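Local coordinates for protein putative phosphatase (DUF442) (Shewanella putrefaciens CN-32, PDB 3GXH) that is a putative phosphatase that probably hydrolyses phosphate esters, as in related tyrosine and dual-specificity phosphatases, at residues 32-37 with 64-69. Residues are numbered along the deposited sequence; the frame is centred on the assembly and turned at random.
Sequences QFSLLK and TQAGMD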
loop_
_atom_site.group_PDB
_atom_site.type_symbol
_atom_site.label_atom_id
_atom_site.label_comp_id
_atom_site.label_asym_id
_atom_site.label_seq_id
_atom_site.Cartn_x
_atom_site.Cartn_y
_atom_site.Cartn_z
ATOM N N GLN A 32 14.221 6.024 5.939
ATOM C CA GLN A 32 13.511 5.953 4.651
ATOM C C GLN A 32 12.222 6.795 4.663
ATOM O O GLN A 32 11.789 7.267 3.610
ATOM C CB GLN A 32 13.252 4.511 4.198
ATOM C CG GLN A 32 14.545 3.834 3.803
ATOM C CD GLN A 32 14.423 2.369 3.634
ATOM O OE1 GLN A 32 13.548 1.747 4.235
ATOM N NE2 GLN A 32 15.346 1.784 2.822
ATOM N N PHE A 33 11.608 7.030 5.829
ATOM C CA PHE A 33 10.462 7.924 5.830
ATOM C C PHE A 33 10.878 9.337 5.448
ATOM O O PHE A 33 10.113 10.052 4.796
ATOM C CB PHE A 33 9.766 7.915 7.183
ATOM C CG PHE A 33 8.982 6.680 7.436
ATOM C CD1 PHE A 33 7.909 6.350 6.624
ATOM C CD2 PHE A 33 9.256 5.814 8.490
ATOM C CE1 PHE A 33 7.148 5.176 6.818
ATOM C CE2 PHE A 33 8.500 4.630 8.648
ATOM C CZ PHE A 33 7.467 4.335 7.813
ATOM N N SER A 34 12.058 9.766 5.871
ATOM C CA SER A 34 12.570 11.069 5.413
ATOM C C SER A 34 12.792 11.108 3.904
ATOM O O SER A 34 12.524 12.124 3.245
ATOM C CB SER A 34 13.840 11.434 6.180
ATOM O OG SER A 34 13.482 11.774 7.525
ATOM N N LEU A 35 13.278 10.005 3.343
ATOM C CA LEU A 35 13.491 9.939 1.887
ATOM C C LEU A 35 12.134 10.052 1.165
ATOM O O LEU A 35 11.998 10.721 0.146
ATOM C CB LEU A 35 14.173 8.621 1.479
ATOM C CG LEU A 35 15.563 8.381 2.085
ATOM C CD1 LEU A 35 16.041 7.028 1.588
ATOM C CD2 LEU A 35 16.517 9.490 1.647
ATOM N N LEU A 36 11.117 9.389 1.707
ATOM C CA LEU A 36 9.761 9.489 1.164
ATOM C C LEU A 36 9.270 10.929 1.156
ATOM O O LEU A 36 8.728 11.405 0.132
ATOM C CB LEU A 36 8.788 8.594 1.944
ATOM C CG LEU A 36 9.018 7.110 1.608
ATOM C CD1 LEU A 36 8.483 6.215 2.761
ATOM C CD2 LEU A 36 8.361 6.723 0.220
ATOM N N LYS A 37 9.439 11.634 2.251
ATOM C CA LYS A 37 9.027 13.031 2.296
ATOM C C LYS A 37 9.761 13.845 1.222
ATOM O O LYS A 37 9.171 14.668 0.526
ATOM C CB LYS A 37 9.291 13.646 3.670
ATOM C CG LYS A 37 8.967 15.169 3.793
ATOM C CD LYS A 37 7.487 15.432 3.620
ATOM C CE LYS A 37 7.178 16.922 3.662
ATOM N NZ LYS A 37 5.689 17.161 3.731
ATOM N N THR A 64 4.711 11.194 10.994
ATOM C CA THR A 64 4.308 12.598 11.247
ATOM C C THR A 64 5.537 13.452 11.554
ATOM O O THR A 64 5.616 14.596 11.065
ATOM C CB THR A 64 3.137 12.698 12.252
ATOM O OG1 THR A 64 3.540 12.148 13.473
ATOM C CG2 THR A 64 1.851 12.012 11.681
ATOM N N GLN A 65 6.546 12.896 12.226
ATOM C CA GLN A 65 7.841 13.570 12.430
ATOM C C GLN A 65 8.546 13.900 11.122
ATOM O O GLN A 65 9.245 14.904 11.042
ATOM C CB GLN A 65 8.804 12.715 13.268
ATOM C CG GLN A 65 8.581 12.850 14.759
ATOM C CD GLN A 65 9.522 11.987 15.582
ATOM O OE1 GLN A 65 10.214 11.101 15.057
ATOM N NE2 GLN A 65 9.524 12.212 16.887
ATOM N N ALA A 66 8.392 13.030 10.113
ATOM C CA ALA A 66 8.989 13.217 8.793
ATOM C C ALA A 66 8.146 14.175 7.940
ATOM O O ALA A 66 8.496 14.402 6.794
ATOM C CB ALA A 66 9.145 11.885 8.101
ATOM N N GLY A 67 7.069 14.735 8.487
ATOM C CA GLY A 67 6.231 15.698 7.790
ATOM C C GLY A 67 5.115 15.202 6.890
ATOM O O GLY A 67 4.628 15.924 6.014
HETATM N N MSE A 68 4.677 13.972 7.125
HETATM C CA MSE A 68 3.611 13.385 6.353
HETATM C C MSE A 68 2.401 12.986 7.174
HETATM O O MSE A 68 2.489 12.902 8.407
HETATM C CB MSE A 68 4.132 12.135 5.631
HETATM C CG MSE A 68 5.219 12.431 4.645
HETATM SE SE MSE A 68 6.047 10.906 3.775
HETATM C CE MSE A 68 6.890 10.140 5.385
ATOM N N ASP A 69 1.268 12.797 6.514
ATOM C CA ASP A 69 0.048 12.371 7.173
ATOM C C ASP A 69 0.087 10.846 7.281
ATOM O O ASP A 69 0.689 10.177 6.437
ATOM C CB ASP A 69 -1.184 12.769 6.336
ATOM C CG ASP A 69 -1.422 14.237 6.283
ATOM O OD1 ASP A 69 -1.008 14.958 7.196
ATOM O OD2 ASP A 69 -2.078 14.645 5.299
#
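The CA atoms of Ser34 and Ala66, 5.4 Å apart, are the nearest pair between the segments, where one turn of helix 30-38 lies against the end of helix 59-65 and the loop that follows. That helix closes in a Schellman motif: Gly67 takes a positive phi of 86°, and the chain then runs on through Met68 into strand 69-72, an outermost strand of the mixed sheet in this putative phosphatase of the DSP-PTPase family. Ala66 sets its methyl against helix 30-38, CB lying 4.1 Å from CB of Phe33. Deeper in, selenomethionine Met68 reaches across, its SE 4.0 Å from CB of Leu36. A bend at chi3 (-66°) carries its CE to 3.3 Å from the backbone O of Phe33, and the side chains of Met68 and Phe33 cross at about a right angle. The Phe33 side chain also touches Leu62 and Val63 of helix 59-65. On the exposed side, Lys37 runs alongside the turn, its CG 3.1 Å from O of Ala66. That CG lies anti to the backbone N (chi1 176°), and a bend at chi2 turns the rest of the chain along the loop, where NZ donates a 2.8 Å hydrogen bond to O of Gly67 from above the carbonyl plane.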